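Local coordinates for protein free methionine-R-sulfoxide reductase (PDB 1F5M) that reduces the R-form of free methionine sulfoxide back to methionine with electrons from thioredoxin, helping protect the yeast cell against oxidative stress, at residues G127-E132 / D149-D154; V89-I94 / G121-D126; E26-S31 / S51-A56; L19-I24 / H160-F165. All blocks are in the same frame, centred on the assembly; numbering follows the deposited sequence.

Contact 1. Residues G127-E132 / D149-D154; sequences GETKSE and DIDCLD
A classic beta bulge at the open end of the hairpin formed by strands 131-138 and 144-152 sets K130 and S131 together against C152. The carbonyl oxygen of C152 accepts from both backbone amides, K130 N at 2.9 Å and S131 N at 3.2 Å. C152 N in turn gives its hydrogen to S131 O (2.9 Å), after which E132 and D151 form a non-hydrogen-bonded pair. Serine suits the turn out of the hairpin: its short hydroxyl, OG, lies in the carbonyl plane of D154 O and donates to it at 2.5 Å, while G157 N also bonds to that OG. K130 lays its aliphatic chain over L153 O. On the face of the sheet that carries D151, away from S131, the loop residue T129 donates through OG1 to D151 OD2 (2.7 Å), arriving from above the carboxylate, 37° out of its plane. The two side chains meet at about a right angle, and N65 is a second partner of that hydroxyl. An alanine in place of D151 would probably leave the T129 hydroxyl without its strong carboxylate acceptor, held by N65 and a weak bond to D126 O. E132 is extended, and a chi1 of -172° points its CG directly away from the amide nitrogen, bringing OE1 to 2.5 Å from D149 OD1, the two carboxylates nearly coplanar. D151 runs alongside E132, and C101 packs against both E132 and D149. The three acids thus make a buried polar cluster, two of them facing a cysteine.

Contact 2. Residues V89-I94 / G121-D126; sequences VACQMI and GHIACD
C91 and C125 are joined by a disulfide, SG to SG 2.1 Å, that ties the loop before strand 93-95 to the loop leading into strand 131-138. Its chi3 of -123° makes it left-handed and twists it well past the relaxed value near -90°. Each SG lies anti to its own carbonyl carbon, which turns the two sulfurs toward one another across the gap. Apolar neighbours, one small and one branched, flank the bridge: A90 CB rests 3.9 Å from C125 CB, and I123 brings its CG2 to 3.9 Å from C91 SG. The same isoleucine sends CD1 off at about a right angle to I94 CG2 at 4.0 Å, the two side chains passing one another head to tail. Farther out, Y70 of strand 64-72 bonds through its hydroxyl to C91 O and packs against A90, I94 and C125, so one tyrosine of the sheet contacts both loops. The second subunit also takes part, since its N48 bonds to A90 O and its L35 and H9 hold the Q92 amide. A chi3 some 30° from the relaxed value may make the bond somewhat easier to reduce, consistent with a thioredoxin-dependent enzyme caught in its oxidised form.

Contact 3. Residues E26-S31 / S51-A56; sequences EQLLLS and SLIWHA
L52 O accepts the helical hydrogen bond of A56 N at 2.9 Å and is at the same time covered by a methyl group from the neighbouring helix, L28 CD1, 3.5 Å away. The helices, 21-36 and 42-59, run almost antiparallel: their segments 26-31 and 51-56 have axes 10.3 Å apart at 164°. L28 carries the contact. With chi1 at -178°, CG lies opposite the amide nitrogen and the branch is thrown outward across the gap, where it crosses the L52 side chain at a slant and puts CG 3.8 Å from L52 CB. CD1 lies against L52 and A56, 3.9 Å from A56 CB, where alanine's single methyl lets it come close. One turn along, L52 answers by placing CD2 3.9 Å from S31 CB. Serine fits this partly exposed flank because only its CB faces L52, while OG is hydrogen-bonded to H12 ND1. I53 touches L28 CD1 lightly through CG1 and otherwise packs on strand 64-72 and L169. V89 of the second subunit also packs on L52. With the main-chain carbonyl already used by its own helix, the join rests on van der Waals contact between aliphatic carbons, which gives fit but little direction.

Contact 4. Residues L19-I24 / H160-F165; sequences LNKEEI and HVDKEF
E22 and V161 have the nearest CA atoms, 8.8 Å apart, where the first turns of helices 21-36 and 160-176 come together on the helical side of the GAF domain. N20 stands at the N-cap of the first helix, and E23 OE1 takes the hydrogen of N20 N, one half of a capping box. The gap is bridged by long side chains. K21 is extended throughout, its chi1 of -172° included, and the full length of the chain is what lets it reach D162 and form a salt bridge, NZ donating to D162 OD1 at 2.9 Å on the syn side, 31° out of the carboxylate plane. Y57 grips the same oxygen through its hydroxyl, and OD2 is bonded to D159 N, so D162 is held at both oxygens. On the way K21 meets V161 tip to tip, CE 3.9 Å from CG1, lysine supplying both a hydrocarbon stem and a charge. A methionine in place of K21 would probably leave the buried D162 without its opposite charge, with Y57 and D159 N as remaining partners. E22 is folded back at chi2 (-45°), which suits a partner close by rather than far across. Its OE2 lies 4.0 Å from V161 CG1, and its OE1 meets the partly positive rim of the F165 ring in the ring plane, 3.3 Å from CE1.

In the fold
Contacts 3 and 4 both use helix 21-36: contact 3 is a buried apolar join to helix 42-59, whereas contact 4, nearer the helix ends and partly exposed, relies on a salt bridge and long polar chains. They meet where F165 touches L29 and I24 touches A56. Contacts 1 and 2 lie by the sheet and touch through E132 and H122; the first is the buried open end of a hairpin, rich in hydrogen bonds and acids, the second a partly buried covalent tie between loops. I150 of contact 1 packs on I53 of contact 3, linking sheet to helices. Contacts 2 and 3, with centres about 24 Å apart, both reach the second subunit.

Contact 1. Residues G127-E132 / D149-D154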
loop_
_atom_site.group_PDB
_atom_site.type_symbol
_atom_site.label_atom_id
_atom_site.label_comp_id
_atom_site.label_asym_id
_atom_site.label_seq_id
_atom_site.Cartn_x
_atom_site.Cartn_y
_atom_site.Cartn_z
ATOM N N GLY B 127 -9.998 11.186 -10.523
ATOM C CA GLY B 127 -10.678 12.366 -11.018
ATOM C C GLY B 127 -11.278 13.213 -9.913
ATOM O O GLY B 127 -11.640 14.365 -10.178
ATOM N N GLU B 128 -11.392 12.690 -8.682
ATOM C CA GLU B 128 -11.992 13.518 -7.612
ATOM C C GLU B 128 -11.004 14.294 -6.783
ATOM O O GLU B 128 -11.400 15.013 -5.864
ATOM C CB GLU B 128 -12.808 12.671 -6.652
ATOM C CG GLU B 128 -14.209 12.476 -7.119
ATOM C CD GLU B 128 -14.539 11.012 -7.131
ATOM O OE1 GLU B 128 -15.171 10.505 -6.163
ATOM O OE2 GLU B 128 -14.119 10.365 -8.130
ATOM N N THR B 129 -9.714 14.143 -7.082
ATOM C CA THR B 129 -8.739 14.833 -6.308
ATOM C C THR B 129 -8.889 16.335 -6.592
ATOM O O THR B 129 -8.993 16.732 -7.751
ATOM C CB THR B 129 -7.301 14.337 -6.682
ATOM O OG1 THR B 129 -7.133 12.969 -6.264
ATOM C CG2 THR B 129 -6.242 15.200 -5.974
ATOM N N LYS B 130 -8.921 17.161 -5.545
ATOM C CA LYS B 130 -9.015 18.615 -5.732
ATOM C C LYS B 130 -7.780 19.345 -5.257
ATOM O O LYS B 130 -7.479 20.419 -5.758
ATOM C CB LYS B 130 -10.245 19.192 -5.006
ATOM C CG LYS B 130 -11.507 19.128 -5.852
ATOM C CD LYS B 130 -12.743 19.498 -5.016
ATOM C CE LYS B 130 -13.959 19.356 -5.971
ATOM N NZ LYS B 130 -15.216 19.657 -5.284
ATOM N N SER B 131 -7.106 18.828 -4.236
ATOM C CA SER B 131 -5.886 19.476 -3.776
ATOM C C SER B 131 -4.895 18.401 -3.523
ATOM O O SER B 131 -5.284 17.242 -3.376
ATOM C CB SER B 131 -6.092 20.377 -2.537
ATOM O OG SER B 131 -6.621 19.715 -1.422
ATOM N N GLU B 132 -3.611 18.776 -3.477
ATOM C CA GLU B 132 -2.525 17.808 -3.366
ATOM C C GLU B 132 -1.219 18.412 -2.817
ATOM O O GLU B 132 -0.948 19.624 -2.938
ATOM C CB GLU B 132 -2.277 17.206 -4.785
ATOM C CG GLU B 132 -1.304 16.009 -4.871
ATOM C CD GLU B 132 -1.204 15.327 -6.282
ATOM O OE1 GLU B 132 -0.356 14.416 -6.469
ATOM O OE2 GLU B 132 -1.967 15.673 -7.217
ATOM N N ASP B 149 3.384 11.509 -1.779
ATOM C CA ASP B 149 2.230 12.113 -2.442
ATOM C C ASP B 149 0.910 11.917 -1.675
ATOM O O ASP B 149 0.490 10.755 -1.342
ATOM C CB ASP B 149 2.135 11.476 -3.859
ATOM C CG ASP B 149 1.101 12.142 -4.790
ATOM O OD1 ASP B 149 0.585 13.243 -4.501
ATOM O OD2 ASP B 149 0.830 11.563 -5.875
ATOM N N ILE B 150 0.265 13.019 -1.347
ATOM C CA ILE B 150 -1.052 12.933 -0.680
ATOM C C ILE B 150 -2.118 13.668 -1.469
ATOM O O ILE B 150 -1.915 14.865 -1.822
ATOM C CB ILE B 150 -0.996 13.542 0.727
ATOM C CG1 ILE B 150 0.218 12.995 1.480
ATOM C CG2 ILE B 150 -2.272 13.243 1.486
ATOM C CD1 ILE B 150 0.297 13.473 2.973
ATOM N N ASP B 151 -3.266 13.021 -1.733
ATOM C CA ASP B 151 -4.358 13.687 -2.494
ATOM C C ASP B 151 -5.498 13.983 -1.505
ATOM O O ASP B 151 -5.728 13.200 -0.574
ATOM C CB ASP B 151 -4.993 12.804 -3.582
ATOM C CG ASP B 151 -4.110 12.581 -4.776
ATOM O OD1 ASP B 151 -2.926 12.919 -4.723
ATOM O OD2 ASP B 151 -4.603 12.015 -5.784
ATOM N N CYS B 152 -6.219 15.086 -1.728
ATOM C CA CYS B 152 -7.370 15.460 -0.889
ATOM C C CYS B 152 -8.605 15.709 -1.737
ATOM O O CYS B 152 -8.514 16.296 -2.823
ATOM C CB CYS B 152 -7.026 16.732 -0.068
ATOM S SG CYS B 152 -8.363 17.390 0.976
ATOM N N LEU B 153 -9.776 15.355 -1.211
ATOM C CA LEU B 153 -11.038 15.549 -1.931
ATOM C C LEU B 153 -11.548 16.975 -1.932
ATOM O O LEU B 153 -12.437 17.292 -2.708
ATOM C CB LEU B 153 -12.130 14.653 -1.360
ATOM C CG LEU B 153 -11.847 13.159 -1.597
ATOM C CD1 LEU B 153 -12.922 12.334 -0.914
ATOM C CD2 LEU B 153 -11.831 12.859 -3.061
ATOM N N ASP B 154 -11.023 17.816 -1.038
ATOM C CA ASP B 154 -11.437 19.230 -1.005
ATOM C C ASP B 154 -10.285 20.103 -1.483
ATOM O O ASP B 154 -9.125 19.683 -1.427
ATOM C CB ASP B 154 -11.789 19.692 0.430
ATOM C CG ASP B 154 -12.900 18.859 1.101
ATOM O OD1 ASP B 154 -13.954 18.619 0.477
ATOM O OD2 ASP B 154 -12.727 18.473 2.288
HETATM O O HOH W 1 -13.390 15.666 -4.679
#

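Contact 2. Residues V89-I94 / G121-D126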
loop_
_atom_site.group_PDB
_atom_site.type_symbol
_atom_site.label_atom_id
_atom_site.label_comp_id
_atom_site.label_asym_id
_atom_site.label_seq_id
_atom_site.Cartn_x
_atom_site.Cartn_y
_atom_site.Cartn_z
ATOM N N VAL B 89 -6.685 2.895 -6.867
ATOM C CA VAL B 89 -5.724 2.592 -7.943
ATOM C C VAL B 89 -5.196 3.912 -8.590
ATOM O O VAL B 89 -5.940 4.871 -8.792
ATOM C CB VAL B 89 -6.430 1.638 -8.961
ATOM C CG1 VAL B 89 -5.688 1.562 -10.277
ATOM C CG2 VAL B 89 -6.501 0.204 -8.317
ATOM N N ALA B 90 -3.902 3.931 -8.911
ATOM C CA ALA B 90 -3.228 5.112 -9.411
ATOM C C ALA B 90 -2.315 4.872 -10.609
ATOM O O ALA B 90 -2.006 3.718 -10.948
ATOM C CB ALA B 90 -2.403 5.707 -8.278
ATOM N N CYS B 91 -1.870 5.986 -11.199
ATOM C CA CYS B 91 -0.992 5.994 -12.363
ATOM C C CYS B 91 0.315 5.253 -12.021
ATOM O O CYS B 91 0.869 5.412 -10.927
ATOM C CB CYS B 91 -0.705 7.448 -12.776
ATOM S SG CYS B 91 -2.097 8.640 -12.702
ATOM N N GLN B 92 0.786 4.433 -12.955
ATOM C CA GLN B 92 1.977 3.607 -12.785
ATOM C C GLN B 92 3.329 4.285 -12.977
ATOM O O GLN B 92 4.349 3.882 -12.381
ATOM C CB GLN B 92 1.884 2.398 -13.736
ATOM C CG GLN B 92 0.585 1.618 -13.619
ATOM C CD GLN B 92 -0.448 2.011 -14.651
ATOM O OE1 GLN B 92 -0.605 3.205 -14.987
ATOM N NE2 GLN B 92 -1.171 1.006 -15.176
ATOM N N MET B 93 3.364 5.330 -13.791
ATOM C CA MET B 93 4.636 5.959 -14.031
ATOM C C MET B 93 4.403 7.424 -14.278
ATOM O O MET B 93 3.396 7.777 -14.858
ATOM C CB MET B 93 5.273 5.292 -15.274
ATOM C CG MET B 93 6.561 5.901 -15.777
ATOM S SD MET B 93 7.252 4.872 -17.148
ATOM C CE MET B 93 7.181 3.130 -16.358
ATOM N N ILE B 94 5.305 8.264 -13.790
ATOM C CA ILE B 94 5.214 9.706 -14.019
ATOM C C ILE B 94 6.595 10.197 -14.448
ATOM O O ILE B 94 7.608 9.814 -13.855
ATOM C CB ILE B 94 4.776 10.466 -12.766
ATOM C CG1 ILE B 94 3.351 10.050 -12.399
ATOM C CG2 ILE B 94 4.735 12.025 -13.069
ATOM C CD1 ILE B 94 2.971 10.409 -10.981
ATOM N N GLY B 121 -0.667 20.955 -16.480
ATOM C CA GLY B 121 -0.026 19.663 -16.666
ATOM C C GLY B 121 -0.350 18.638 -15.595
ATOM O O GLY B 121 0.284 17.583 -15.549
ATOM N N HIS B 122 -1.356 18.913 -14.762
ATOM C CA HIS B 122 -1.786 17.990 -13.712
ATOM C C HIS B 122 -2.067 16.603 -14.320
ATOM O O HIS B 122 -2.634 16.499 -15.392
ATOM C CB HIS B 122 -3.059 18.557 -13.063
ATOM C CG HIS B 122 -3.740 17.626 -12.104
ATOM N ND1 HIS B 122 -3.067 16.940 -11.113
ATOM C CD2 HIS B 122 -5.050 17.308 -11.955
ATOM C CE1 HIS B 122 -3.931 16.241 -10.398
ATOM N NE2 HIS B 122 -5.141 16.445 -10.888
ATOM N N ILE B 123 -1.674 15.543 -13.624
ATOM C CA ILE B 123 -1.891 14.161 -14.096
ATOM C C ILE B 123 -2.775 13.591 -13.018
ATOM O O ILE B 123 -2.293 13.330 -11.914
ATOM C CB ILE B 123 -0.519 13.377 -14.175
ATOM C CG1 ILE B 123 0.363 14.066 -15.215
ATOM C CG2 ILE B 123 -0.767 11.893 -14.486
ATOM C CD1 ILE B 123 1.771 13.517 -15.334
ATOM N N ALA B 124 -4.081 13.503 -13.297
ATOM C CA ALA B 124 -5.034 12.985 -12.340
ATOM C C ALA B 124 -5.123 11.454 -12.367
ATOM O O ALA B 124 -5.427 10.864 -13.416
ATOM C CB ALA B 124 -6.427 13.576 -12.624
ATOM N N CYS B 125 -4.863 10.818 -11.233
ATOM C CA CYS B 125 -5.013 9.344 -11.128
ATOM C C CYS B 125 -6.464 9.148 -10.617
ATOM O O CYS B 125 -7.166 8.191 -10.965
ATOM C CB CYS B 125 -3.968 8.756 -10.163
ATOM S SG CYS B 125 -2.263 9.162 -10.693
ATOM N N ASP B 126 -6.910 10.074 -9.790
ATOM C CA ASP B 126 -8.276 10.046 -9.246
ATOM C C ASP B 126 -8.936 11.330 -9.736
ATOM O O ASP B 126 -8.477 12.447 -9.421
ATOM C CB ASP B 126 -8.260 10.004 -7.704
ATOM C CG ASP B 126 -9.678 9.767 -7.096
ATOM O OD1 ASP B 126 -10.694 10.242 -7.676
ATOM O OD2 ASP B 126 -9.780 9.112 -6.020
#

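Contact 3. Residues E26-S31 / S51-A56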
loop_
_atom_site.group_PDB
_atom_site.type_symbol
_atom_site.label_atom_id
_atom_site.label_comp_id
_atom_site.label_asym_id
_atom_site.label_seq_id
_atom_site.Cartn_x
_atom_site.Cartn_y
_atom_site.Cartn_z
ATOM N N GLU B 26 3.944 14.312 15.315
ATOM C CA GLU B 26 5.166 13.974 16.006
ATOM C C GLU B 26 5.132 12.479 16.315
ATOM O O GLU B 26 6.149 11.802 16.241
ATOM C CB GLU B 26 5.320 14.803 17.294
ATOM C CG GLU B 26 6.682 14.596 17.940
ATOM C CD GLU B 26 7.829 14.483 16.900
ATOM O OE1 GLU B 26 8.092 15.512 16.166
ATOM O OE2 GLU B 26 8.443 13.358 16.837
ATOM N N GLN B 27 3.953 11.971 16.645
ATOM C CA GLN B 27 3.797 10.542 16.932
ATOM C C GLN B 27 4.038 9.713 15.692
ATOM O O GLN B 27 4.444 8.555 15.782
ATOM C CB GLN B 27 2.385 10.230 17.422
ATOM C CG GLN B 27 2.282 10.069 18.928
ATOM C CD GLN B 27 0.838 9.958 19.406
ATOM O OE1 GLN B 27 0.027 9.198 18.832
ATOM N NE2 GLN B 27 0.503 10.714 20.474
ATOM N N LEU B 28 3.732 10.285 14.533
ATOM C CA LEU B 28 3.922 9.548 13.293
ATOM C C LEU B 28 5.407 9.405 13.042
ATOM O O LEU B 28 5.863 8.318 12.714
ATOM C CB LEU B 28 3.247 10.257 12.105
ATOM C CG LEU B 28 3.338 9.547 10.750
ATOM C CD1 LEU B 28 2.171 9.942 9.933
ATOM C CD2 LEU B 28 4.631 9.885 10.014
ATOM N N LEU B 29 6.168 10.488 13.198
ATOM C CA LEU B 29 7.627 10.432 12.977
ATOM C C LEU B 29 8.249 9.380 13.905
ATOM O O LEU B 29 9.131 8.604 13.471
ATOM C CB LEU B 29 8.264 11.810 13.228
ATOM C CG LEU B 29 7.887 12.951 12.250
ATOM C CD1 LEU B 29 8.596 14.220 12.701
ATOM C CD2 LEU B 29 8.247 12.614 10.767
ATOM N N LEU B 30 7.788 9.336 15.168
ATOM C CA LEU B 30 8.303 8.359 16.147
ATOM C C LEU B 30 7.891 6.934 15.750
ATOM O O LEU B 30 8.684 6.014 15.875
ATOM C CB LEU B 30 7.785 8.660 17.551
ATOM C CG LEU B 30 8.331 9.974 18.127
ATOM C CD1 LEU B 30 7.738 10.229 19.506
ATOM C CD2 LEU B 30 9.860 9.882 18.191
ATOM N N SER B 31 6.657 6.748 15.283
ATOM C CA SER B 31 6.230 5.411 14.852
ATOM C C SER B 31 7.043 4.980 13.614
ATOM O O SER B 31 7.454 3.844 13.503
ATOM C CB SER B 31 4.739 5.394 14.494
ATOM O OG SER B 31 3.885 5.484 15.636
ATOM N N SER B 51 0.542 3.807 5.393
ATOM C CA SER B 51 -0.559 3.615 6.328
ATOM C C SER B 51 -0.557 4.673 7.477
ATOM O O SER B 51 -1.607 5.129 7.936
ATOM C CB SER B 51 -0.448 2.212 6.906
ATOM O OG SER B 51 -1.485 1.983 7.792
ATOM N N LEU B 52 0.628 5.056 7.934
ATOM C CA LEU B 52 0.805 6.042 9.007
ATOM C C LEU B 52 0.229 7.383 8.504
ATOM O O LEU B 52 -0.646 7.994 9.159
ATOM C CB LEU B 52 2.319 6.216 9.338
ATOM C CG LEU B 52 2.949 5.105 10.201
ATOM C CD1 LEU B 52 4.463 5.350 10.464
ATOM C CD2 LEU B 52 2.170 5.059 11.543
ATOM N N ILE B 53 0.633 7.769 7.301
ATOM C CA ILE B 53 0.202 9.053 6.717
ATOM C C ILE B 53 -1.310 9.087 6.512
ATOM O O ILE B 53 -1.975 10.034 6.906
ATOM C CB ILE B 53 0.908 9.290 5.381
ATOM C CG1 ILE B 53 2.417 9.422 5.632
ATOM C CG2 ILE B 53 0.341 10.542 4.673
ATOM C CD1 ILE B 53 3.233 9.325 4.384
ATOM N N TRP B 54 -1.847 7.993 5.974
ATOM C CA TRP B 54 -3.260 7.892 5.672
ATOM C C TRP B 54 -4.092 8.113 6.945
ATOM O O TRP B 54 -4.991 8.950 6.976
ATOM C CB TRP B 54 -3.593 6.473 5.090
ATOM C CG TRP B 54 -5.108 6.288 4.929
ATOM C CD1 TRP B 54 -6.007 5.981 5.908
ATOM C CD2 TRP B 54 -5.861 6.529 3.754
ATOM N NE1 TRP B 54 -7.280 6.018 5.414
ATOM C CE2 TRP B 54 -7.226 6.350 4.086
ATOM C CE3 TRP B 54 -5.522 6.900 2.437
ATOM C CZ2 TRP B 54 -8.264 6.515 3.147
ATOM C CZ3 TRP B 54 -6.554 7.068 1.499
ATOM C CH2 TRP B 54 -7.916 6.871 1.865
ATOM N N HIS B 55 -3.806 7.322 7.985
ATOM C CA HIS B 55 -4.544 7.416 9.226
ATOM C C HIS B 55 -4.357 8.729 9.963
ATOM O O HIS B 55 -5.299 9.207 10.599
ATOM C CB HIS B 55 -4.197 6.230 10.112
ATOM C CG HIS B 55 -4.717 4.932 9.571
ATOM N ND1 HIS B 55 -6.036 4.532 9.725
ATOM C CD2 HIS B 55 -4.139 4.016 8.763
ATOM C CE1 HIS B 55 -6.243 3.431 9.025
ATOM N NE2 HIS B 55 -5.105 3.101 8.426
ATOM N N ALA B 56 -3.162 9.286 9.920
ATOM C CA ALA B 56 -2.939 10.592 10.563
ATOM C C ALA B 56 -3.874 11.638 9.946
ATOM O O ALA B 56 -4.578 12.386 10.664
ATOM C CB ALA B 56 -1.501 11.053 10.385
#

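Contact 4. Residues L19-I24 / H160-F165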
loop_
_atom_site.group_PDB
_atom_site.type_symbol
_atom_site.label_atom_id
_atom_site.label_comp_id
_atom_site.label_asym_id
_atom_site.label_seq_id
_atom_site.Cartn_x
_atom_site.Cartn_y
_atom_site.Cartn_z
ATOM N N LEU B 19 -6.305 14.305 19.761
ATOM C CA LEU B 19 -4.925 14.775 19.892
ATOM C C LEU B 19 -4.860 15.926 18.892
ATOM O O LEU B 19 -5.581 15.899 17.882
ATOM C CB LEU B 19 -3.935 13.710 19.449
ATOM C CG LEU B 19 -3.945 12.356 20.162
ATOM C CD1 LEU B 19 -2.951 11.434 19.457
ATOM C CD2 LEU B 19 -3.589 12.553 21.644
ATOM N N ASN B 20 -4.032 16.936 19.166
ATOM C CA ASN B 20 -3.897 18.058 18.238
ATOM C C ASN B 20 -2.898 17.684 17.142
ATOM O O ASN B 20 -2.078 16.791 17.327
ATOM C CB ASN B 20 -3.416 19.296 18.980
ATOM C CG ASN B 20 -2.104 19.069 19.729
ATOM O OD1 ASN B 20 -2.013 19.364 20.923
ATOM N ND2 ASN B 20 -1.088 18.562 19.036
ATOM N N LYS B 21 -2.956 18.380 16.014
ATOM C CA LYS B 21 -2.096 18.082 14.885
ATOM C C LYS B 21 -0.585 17.911 15.180
ATOM O O LYS B 21 0.043 16.980 14.666
ATOM C CB LYS B 21 -2.325 19.133 13.783
ATOM C CG LYS B 21 -1.623 18.815 12.457
ATOM C CD LYS B 21 -2.103 19.743 11.375
ATOM C CE LYS B 21 -1.550 19.349 10.017
ATOM N NZ LYS B 21 -2.146 20.205 8.936
ATOM N N GLU B 22 0.008 18.780 16.002
ATOM C CA GLU B 22 1.429 18.615 16.294
ATOM C C GLU B 22 1.694 17.272 16.960
ATOM O O GLU B 22 2.671 16.604 16.638
ATOM C CB GLU B 22 1.953 19.762 17.176
ATOM C CG GLU B 22 1.616 21.180 16.618
ATOM C CD GLU B 22 1.875 21.347 15.094
ATOM O OE1 GLU B 22 3.067 21.295 14.689
ATOM O OE2 GLU B 22 0.891 21.543 14.312
ATOM N N GLU B 23 0.829 16.873 17.887
ATOM C CA GLU B 23 1.000 15.584 18.588
ATOM C C GLU B 23 0.930 14.409 17.615
ATOM O O GLU B 23 1.744 13.481 17.672
ATOM C CB GLU B 23 -0.108 15.350 19.625
ATOM C CG GLU B 23 -0.106 16.253 20.832
ATOM C CD GLU B 23 -1.125 15.797 21.877
ATOM O OE1 GLU B 23 -2.340 15.744 21.553
ATOM O OE2 GLU B 23 -0.709 15.485 23.027
ATOM N N ILE B 24 -0.091 14.440 16.756
ATOM C CA ILE B 24 -0.317 13.390 15.780
ATOM C C ILE B 24 0.865 13.232 14.820
ATOM O O ILE B 24 1.322 12.131 14.542
ATOM C CB ILE B 24 -1.618 13.683 14.992
ATOM C CG1 ILE B 24 -2.812 13.592 15.945
ATOM C CG2 ILE B 24 -1.765 12.724 13.822
ATOM C CD1 ILE B 24 -4.137 13.839 15.269
ATOM N N HIS B 160 1.870 24.708 4.967
ATOM C CA HIS B 160 3.286 24.470 5.247
ATOM C C HIS B 160 3.664 23.679 6.509
ATOM O O HIS B 160 4.836 23.343 6.677
ATOM C CB HIS B 160 4.062 25.783 5.175
ATOM C CG HIS B 160 4.237 26.265 3.774
ATOM N ND1 HIS B 160 3.214 26.839 3.057
ATOM C CD2 HIS B 160 5.275 26.137 2.914
ATOM C CE1 HIS B 160 3.610 27.041 1.811
ATOM N NE2 HIS B 160 4.857 26.621 1.700
ATOM N N VAL B 161 2.707 23.415 7.402
ATOM C CA VAL B 161 2.996 22.574 8.558
ATOM C C VAL B 161 3.069 21.136 8.000
ATOM O O VAL B 161 3.844 20.322 8.472
ATOM C CB VAL B 161 1.854 22.607 9.619
ATOM C CG1 VAL B 161 1.790 21.234 10.392
ATOM C CG2 VAL B 161 2.100 23.747 10.603
ATOM N N ASP B 162 2.247 20.830 6.999
ATOM C CA ASP B 162 2.261 19.502 6.385
ATOM C C ASP B 162 3.611 19.309 5.689
ATOM O O ASP B 162 4.216 18.238 5.757
ATOM C CB ASP B 162 1.141 19.403 5.355
ATOM C CG ASP B 162 -0.219 19.514 5.996
ATOM O OD1 ASP B 162 -0.384 18.855 7.038
ATOM O OD2 ASP B 162 -1.088 20.241 5.467
ATOM N N LYS B 163 4.068 20.349 5.008
ATOM C CA LYS B 163 5.350 20.305 4.312
ATOM C C LYS B 163 6.493 20.096 5.289
ATOM O O LYS B 163 7.467 19.362 5.002
ATOM C CB LYS B 163 5.611 21.631 3.576
ATOM C CG LYS B 163 7.087 21.708 3.017
ATOM C CD LYS B 163 7.411 23.083 2.392
ATOM C CE LYS B 163 8.913 23.215 2.117
ATOM N NZ LYS B 163 9.154 24.518 1.454
ATOM N N GLU B 164 6.410 20.799 6.422
ATOM C CA GLU B 164 7.462 20.734 7.405
ATOM C C GLU B 164 7.561 19.310 7.940
ATOM O O GLU B 164 8.670 18.750 7.972
ATOM C CB GLU B 164 7.208 21.708 8.559
ATOM C CG GLU B 164 8.352 21.769 9.544
ATOM C CD GLU B 164 8.237 22.926 10.520
ATOM O OE1 GLU B 164 9.271 23.569 10.729
ATOM O OE2 GLU B 164 7.131 23.201 11.074
ATOM N N PHE B 165 6.445 18.729 8.354
ATOM C CA PHE B 165 6.496 17.349 8.863
ATOM C C PHE B 165 6.810 16.329 7.782
ATOM O O PHE B 165 7.526 15.344 8.041
ATOM C CB PHE B 165 5.196 16.948 9.586
ATOM C CG PHE B 165 5.175 17.337 11.077
ATOM C CD1 PHE B 165 4.456 18.468 11.527
ATOM C CD2 PHE B 165 5.907 16.592 12.026
ATOM C CE1 PHE B 165 4.463 18.855 12.892
ATOM C CE2 PHE B 165 5.931 16.966 13.417
ATOM C CZ PHE B 165 5.206 18.096 13.849
#